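Local atomic coordinates of glutamate racemase (Francisella tularensis subsp. tularensis, PDB entry 3OUT), a protein that belongs to the Asp/Glu/hydantoin racemase family of alpha/beta proteins and carries D-glutamic acid in a pocket between two lobes, each with its own parallel beta-sheet. Residues B[103-108]-B[126-131]; B[156-161]-B[189-194]. All coordinates share one frame; numbering follows the deposited sequence.

Interaction 1: B[103-108]-B[126-131]; sequences AGVSLV and NAYALQ
Val-105, on the last turn of helix 100-106, reaches across to the first turns of helix 127-135. Its CB is directed at helix 127-135, and the two methyls it carries meet different atoms. CG1, turned anti to the backbone N (chi1 169°), comes within 3.8 Å of Gln-131 O. CG2, lying beside that N, meets Gln-131 CB at 3.8 Å and also passes 4.4 Å from Tyr-128 CD1, approaching the ring obliquely. The Val-105 and Gln-131 side chains cross at about a right angle. Gln-131 takes part through its base; a bend at chi2 (-65°) carries the amide away from the valine. Further along helix 127-135, Ile-132 and Lys-135 extend the surface against which Val-105 packs.

One residue back, Gly-104 lines the edge of the Tyr-128 ring, with its CA near the ring plane and 4.5 Å from CE1. The bare glycine backbone lets the phenol lie close alongside the helix, while the hydroxyl is hydrogen-bonded to Asn-78 OD1, on a residue of the D-glutamic acid pocket. Between 103-108 and 126-131 the contact is therefore apolar and van der Waals in kind, and the buried polar tip of Tyr-128 is satisfied by Asn-78, which links this packing to the ligand site.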
loop_
_atom_site.group_PDB
_atom_site.type_symbol
_atom_site.label_atom_id
_atom_site.label_comp_id
_atom_site.label_asym_id
_atom_site.label_seq_id
_atom_site.Cartn_x
_atom_site.Cartn_y
_atom_site.Cartn_z
ATOM N N ALA B 103 11.492 26.786 4.961
ATOM C CA ALA B 103 12.026 27.279 6.235
ATOM C C ALA B 103 13.552 27.312 6.250
ATOM O O ALA B 103 14.162 28.311 6.633
ATOM C CB ALA B 103 11.494 26.428 7.401
ATOM N N GLY B 104 14.189 26.209 5.843
ATOM C CA GLY B 104 15.653 26.178 5.786
ATOM C C GLY B 104 16.235 27.250 4.885
ATOM O O GLY B 104 17.239 27.885 5.236
ATOM N N VAL B 105 15.641 27.402 3.713
ATOM C CA VAL B 105 16.149 28.353 2.722
ATOM C C VAL B 105 16.108 29.747 3.330
ATOM O O VAL B 105 17.051 30.548 3.164
ATOM C CB VAL B 105 15.329 28.281 1.431
ATOM C CG1 VAL B 105 15.683 29.474 0.466
ATOM C CG2 VAL B 105 15.587 26.926 0.771
ATOM N N SER B 106 15.008 30.034 4.043
ATOM C CA SER B 106 14.818 31.358 4.646
ATOM C C SER B 106 15.935 31.698 5.667
ATOM O O SER B 106 16.163 32.861 5.978
ATOM C CB SER B 106 13.424 31.483 5.281
ATOM O OG SER B 106 13.361 30.874 6.562
ATOM N N LEU B 107 16.601 30.695 6.194
ATOM C CA LEU B 107 17.658 30.903 7.179
ATOM C C LEU B 107 19.062 31.046 6.628
ATOM O O LEU B 107 19.975 31.338 7.409
ATOM C CB LEU B 107 17.595 29.754 8.215
ATOM C CG LEU B 107 16.306 29.685 9.058
ATOM C CD1 LEU B 107 16.256 28.376 9.853
ATOM C CD2 LEU B 107 16.209 30.828 10.045
ATOM N N VAL B 108 19.268 30.905 5.318
ATOM C CA VAL B 108 20.596 30.905 4.703
ATOM C C VAL B 108 20.712 31.818 3.479
ATOM O O VAL B 108 21.782 31.866 2.856
ATOM C CB VAL B 108 21.058 29.489 4.305
ATOM C CG1 VAL B 108 21.064 28.553 5.520
ATOM C CG2 VAL B 108 20.192 28.892 3.168
ATOM N N ASN B 126 17.853 17.418 -5.760
ATOM C CA ASN B 126 18.417 18.778 -5.904
ATOM C C ASN B 126 17.559 19.907 -5.330
ATOM O O ASN B 126 17.845 21.103 -5.585
ATOM C CB ASN B 126 18.799 19.096 -7.373
ATOM C CG ASN B 126 19.826 20.222 -7.475
ATOM O OD1 ASN B 126 20.847 20.213 -6.774
ATOM N ND2 ASN B 126 19.564 21.191 -8.374
ATOM N N ALA B 127 16.558 19.584 -4.510
ATOM C CA ALA B 127 15.617 20.585 -4.091
ATOM C C ALA B 127 16.268 21.741 -3.293
ATOM O O ALA B 127 15.890 22.895 -3.479
ATOM C CB ALA B 127 14.477 19.936 -3.248
ATOM N N TYR B 128 17.193 21.449 -2.385
ATOM C CA TYR B 128 17.732 22.529 -1.545
ATOM C C TYR B 128 18.537 23.486 -2.402
ATOM O O TYR B 128 18.373 24.695 -2.299
ATOM C CB TYR B 128 18.567 22.007 -0.379
ATOM C CG TYR B 128 17.825 21.955 0.945
ATOM C CD1 TYR B 128 17.598 23.091 1.654
ATOM C CD2 TYR B 128 17.413 20.735 1.512
ATOM C CE1 TYR B 128 16.937 23.052 2.881
ATOM C CE2 TYR B 128 16.804 20.686 2.700
ATOM C CZ TYR B 128 16.554 21.868 3.395
ATOM O OH TYR B 128 15.898 21.824 4.612
ATOM N N ALA B 129 19.416 22.953 -3.243
ATOM C CA ALA B 129 20.205 23.863 -4.125
ATOM C C ALA B 129 19.293 24.673 -5.031
ATOM O O ALA B 129 19.462 25.868 -5.188
ATOM C CB ALA B 129 21.196 23.075 -4.920
ATOM N N LEU B 130 18.298 24.027 -5.625
ATOM C CA LEU B 130 17.356 24.727 -6.497
ATOM C C LEU B 130 16.618 25.854 -5.793
ATOM O O LEU B 130 16.526 26.978 -6.319
ATOM C CB LEU B 130 16.365 23.746 -7.106
ATOM C CG LEU B 130 15.393 24.323 -8.134
ATOM C CD1 LEU B 130 16.131 24.593 -9.455
ATOM C CD2 LEU B 130 14.151 23.411 -8.274
ATOM N N GLN B 131 16.122 25.581 -4.598
ATOM C CA GLN B 131 15.315 26.578 -3.865
ATOM C C GLN B 131 16.180 27.702 -3.336
ATOM O O GLN B 131 15.743 28.836 -3.306
ATOM C CB GLN B 131 14.519 25.930 -2.742
ATOM C CG GLN B 131 13.485 24.892 -3.227
ATOM C CD GLN B 131 12.369 25.489 -4.055
ATOM O OE1 GLN B 131 11.846 26.554 -3.738
ATOM N NE2 GLN B 131 11.996 24.794 -5.136
#

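Interaction 2: B[156-161]-B[189-194]; sequences GFVSGH and YPIIKE
A methyl-to-methyl touch between Val-158 and Ile-191 makes the closest approach here. Val-158 CG1 and Ile-191 CG2 stand 3.4 Å apart, tighter than carbons normally pack, and the same isoleucine methyl is 3.7 Å from Val-158 CB. Ile-191 CG2 gets there because it sits anti to its own backbone N (chi1 of the residue -68°) on a CB already aimed at the valine; the two side chains meet at a slant. Ile-192 adds a second touch, made mainly with backbone: its CG2 rests 3.5 Å from Val-158 O and 3.9 Å from Val-158 CA, while its CG1 branch runs off in another direction.

Ile-192 also packs on Phe-149, Met-152 and Ile-153 of helix 149-154 and on Val-163 of helix 161-171. Val-158 lies in the loop joining these two helices: Gly-156 closes helix 149-154 with a Schellman motif, and Gly-160 takes the N-cap position of helix 161-171. Both glycines adopt positive phi. On the partner side, residues 189-191 form a 3-10 turn in which Ile-192 N bonds Tyr-189 O at 3.0 Å, and Ile-192 is the N-cap residue of helix 193-199.

Farther out, the Tyr-189 ring meets Phe-149 edge-to-face, and the turn directly follows Cys-186, Thr-187 and His-188 of the ligand pocket. Phe-157, whose ring leads away from the two isoleucines, packs on Met-152, Ile-162 and Val-163 and reaches Tyr-170 of the third subunit.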
loop_
_atom_site.group_PDB
_atom_site.type_symbol
_atom_site.label_atom_id
_atom_site.label_comp_id
_atom_site.label_asym_id
_atom_site.label_seq_id
_atom_site.Cartn_x
_atom_site.Cartn_y
_atom_site.Cartn_z
ATOM N N GLY B 156 19.281 4.070 17.910
ATOM C CA GLY B 156 19.755 4.579 19.206
ATOM C C GLY B 156 21.197 5.005 19.252
ATOM O O GLY B 156 21.695 5.310 20.350
ATOM N N PHE B 157 21.898 5.021 18.115
ATOM C CA PHE B 157 23.285 5.469 18.073
ATOM C C PHE B 157 23.230 6.980 17.868
ATOM O O PHE B 157 23.083 7.447 16.743
ATOM C CB PHE B 157 24.085 4.788 16.953
ATOM C CG PHE B 157 24.272 3.306 17.117
ATOM C CD1 PHE B 157 23.343 2.426 16.617
ATOM C CD2 PHE B 157 25.430 2.785 17.676
ATOM C CE1 PHE B 157 23.501 1.057 16.738
ATOM C CE2 PHE B 157 25.617 1.407 17.779
ATOM C CZ PHE B 157 24.653 0.538 17.298
ATOM N N VAL B 158 23.323 7.728 18.964
ATOM C CA VAL B 158 23.053 9.195 18.960
ATOM C C VAL B 158 24.226 10.037 19.491
ATOM O O VAL B 158 24.180 11.276 19.473
ATOM C CB VAL B 158 21.770 9.551 19.704
ATOM C CG1 VAL B 158 20.512 8.984 18.952
ATOM C CG2 VAL B 158 21.818 9.097 21.180
ATOM N N SER B 159 25.270 9.363 19.933
ATOM C CA SER B 159 26.528 9.983 20.312
ATOM C C SER B 159 27.577 8.901 20.418
ATOM O O SER B 159 27.260 7.725 20.345
ATOM C CB SER B 159 26.391 10.717 21.654
ATOM O OG SER B 159 26.169 9.771 22.678
ATOM N N GLY B 160 28.830 9.288 20.572
ATOM C CA GLY B 160 29.904 8.306 20.703
ATOM C C GLY B 160 30.701 8.023 19.441
ATOM O O GLY B 160 30.573 8.694 18.394
ATOM N N HIS B 161 31.564 7.021 19.535
ATOM C CA HIS B 161 32.614 6.856 18.546
ATOM C C HIS B 161 32.039 6.414 17.193
ATOM O O HIS B 161 32.500 6.857 16.162
ATOM C CB HIS B 161 33.654 5.857 19.074
ATOM C CG HIS B 161 34.928 5.821 18.282
ATOM N ND1 HIS B 161 35.651 4.657 18.103
ATOM C CD2 HIS B 161 35.626 6.794 17.645
ATOM C CE1 HIS B 161 36.718 4.907 17.367
ATOM N NE2 HIS B 161 36.731 6.196 17.079
ATOM N N TYR B 189 18.638 14.721 11.995
ATOM C CA TYR B 189 20.053 15.095 12.183
ATOM C C TYR B 189 20.299 16.000 13.394
ATOM O O TYR B 189 21.384 15.909 13.967
ATOM C CB TYR B 189 20.669 15.691 10.925
ATOM C CG TYR B 189 20.626 14.801 9.688
ATOM C CD1 TYR B 189 20.215 13.446 9.731
ATOM C CD2 TYR B 189 21.042 15.306 8.456
ATOM C CE1 TYR B 189 20.169 12.689 8.560
ATOM C CE2 TYR B 189 21.025 14.555 7.333
ATOM C CZ TYR B 189 20.626 13.234 7.388
ATOM O OH TYR B 189 20.586 12.525 6.208
ATOM N N PRO B 190 19.350 16.889 13.751
ATOM C CA PRO B 190 19.601 17.699 14.975
ATOM C C PRO B 190 19.865 16.874 16.257
ATOM O O PRO B 190 20.549 17.371 17.151
ATOM C CB PRO B 190 18.340 18.558 15.082
ATOM C CG PRO B 190 17.860 18.714 13.642
ATOM C CD PRO B 190 18.120 17.339 13.073
ATOM N N ILE B 191 19.374 15.635 16.350
ATOM C CA ILE B 191 19.684 14.733 17.480
ATOM C C ILE B 191 21.159 14.548 17.706
ATOM O O ILE B 191 21.589 14.419 18.866
ATOM C CB ILE B 191 19.066 13.304 17.224
ATOM C CG1 ILE B 191 17.541 13.416 17.293
ATOM C CG2 ILE B 191 19.613 12.195 18.200
ATOM C CD1 ILE B 191 16.980 13.567 18.734
ATOM N N ILE B 192 21.929 14.534 16.619
ATOM C CA ILE B 192 23.363 14.310 16.662
ATOM C C ILE B 192 24.177 15.599 16.424
ATOM O O ILE B 192 25.345 15.530 16.056
ATOM C CB ILE B 192 23.840 13.163 15.708
ATOM C CG1 ILE B 192 23.582 13.479 14.223
ATOM C CG2 ILE B 192 23.202 11.805 16.130
ATOM C CD1 ILE B 192 24.352 12.590 13.245
ATOM N N LYS B 193 23.547 16.746 16.613
ATOM C CA LYS B 193 24.210 18.010 16.293
ATOM C C LYS B 193 25.537 18.196 17.028
ATOM O O LYS B 193 26.487 18.767 16.457
ATOM C CB LYS B 193 23.299 19.208 16.548
ATOM C CG LYS B 193 22.894 19.519 17.986
ATOM C CD LYS B 193 22.050 20.796 18.014
ATOM C CE LYS B 193 21.010 20.813 19.120
ATOM N NZ LYS B 193 21.421 20.132 20.381
ATOM N N GLU B 194 25.602 17.729 18.268
ATOM C CA GLU B 194 26.855 17.836 19.045
ATOM C C GLU B 194 27.989 17.035 18.416
ATOM O O GLU B 194 29.133 17.499 18.393
ATOM C CB GLU B 194 26.655 17.408 20.500
ATOM C CG GLU B 194 25.749 18.301 21.315
ATOM C CD GLU B 194 25.698 17.924 22.815
ATOM O OE1 GLU B 194 26.513 17.070 23.260
ATOM O OE2 GLU B 194 24.848 18.512 23.552
#

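Interactions 1 and 2 follow one another along the chain, the first closing before the second opens, with centres 23 Å apart and nearest atoms about 9 Å from each other. Helix 100-106 comes after strand 97-99 of the six-stranded sheet and before strand 113-118 of the four-stranded one, so interaction 1 lies where the chain passes between sheets; Leu-107 and Val-108 pack on strand 203-205. Interaction 2 joins the loop between helices 149-154 and 161-171 to the turn following strand 181-184 of that second sheet. The contacts hold separate regions of the fold near one ligand: D-glutamic acid lies about 8 Å from the side chain of Tyr-128 and about 11 Å from that of Ile-191.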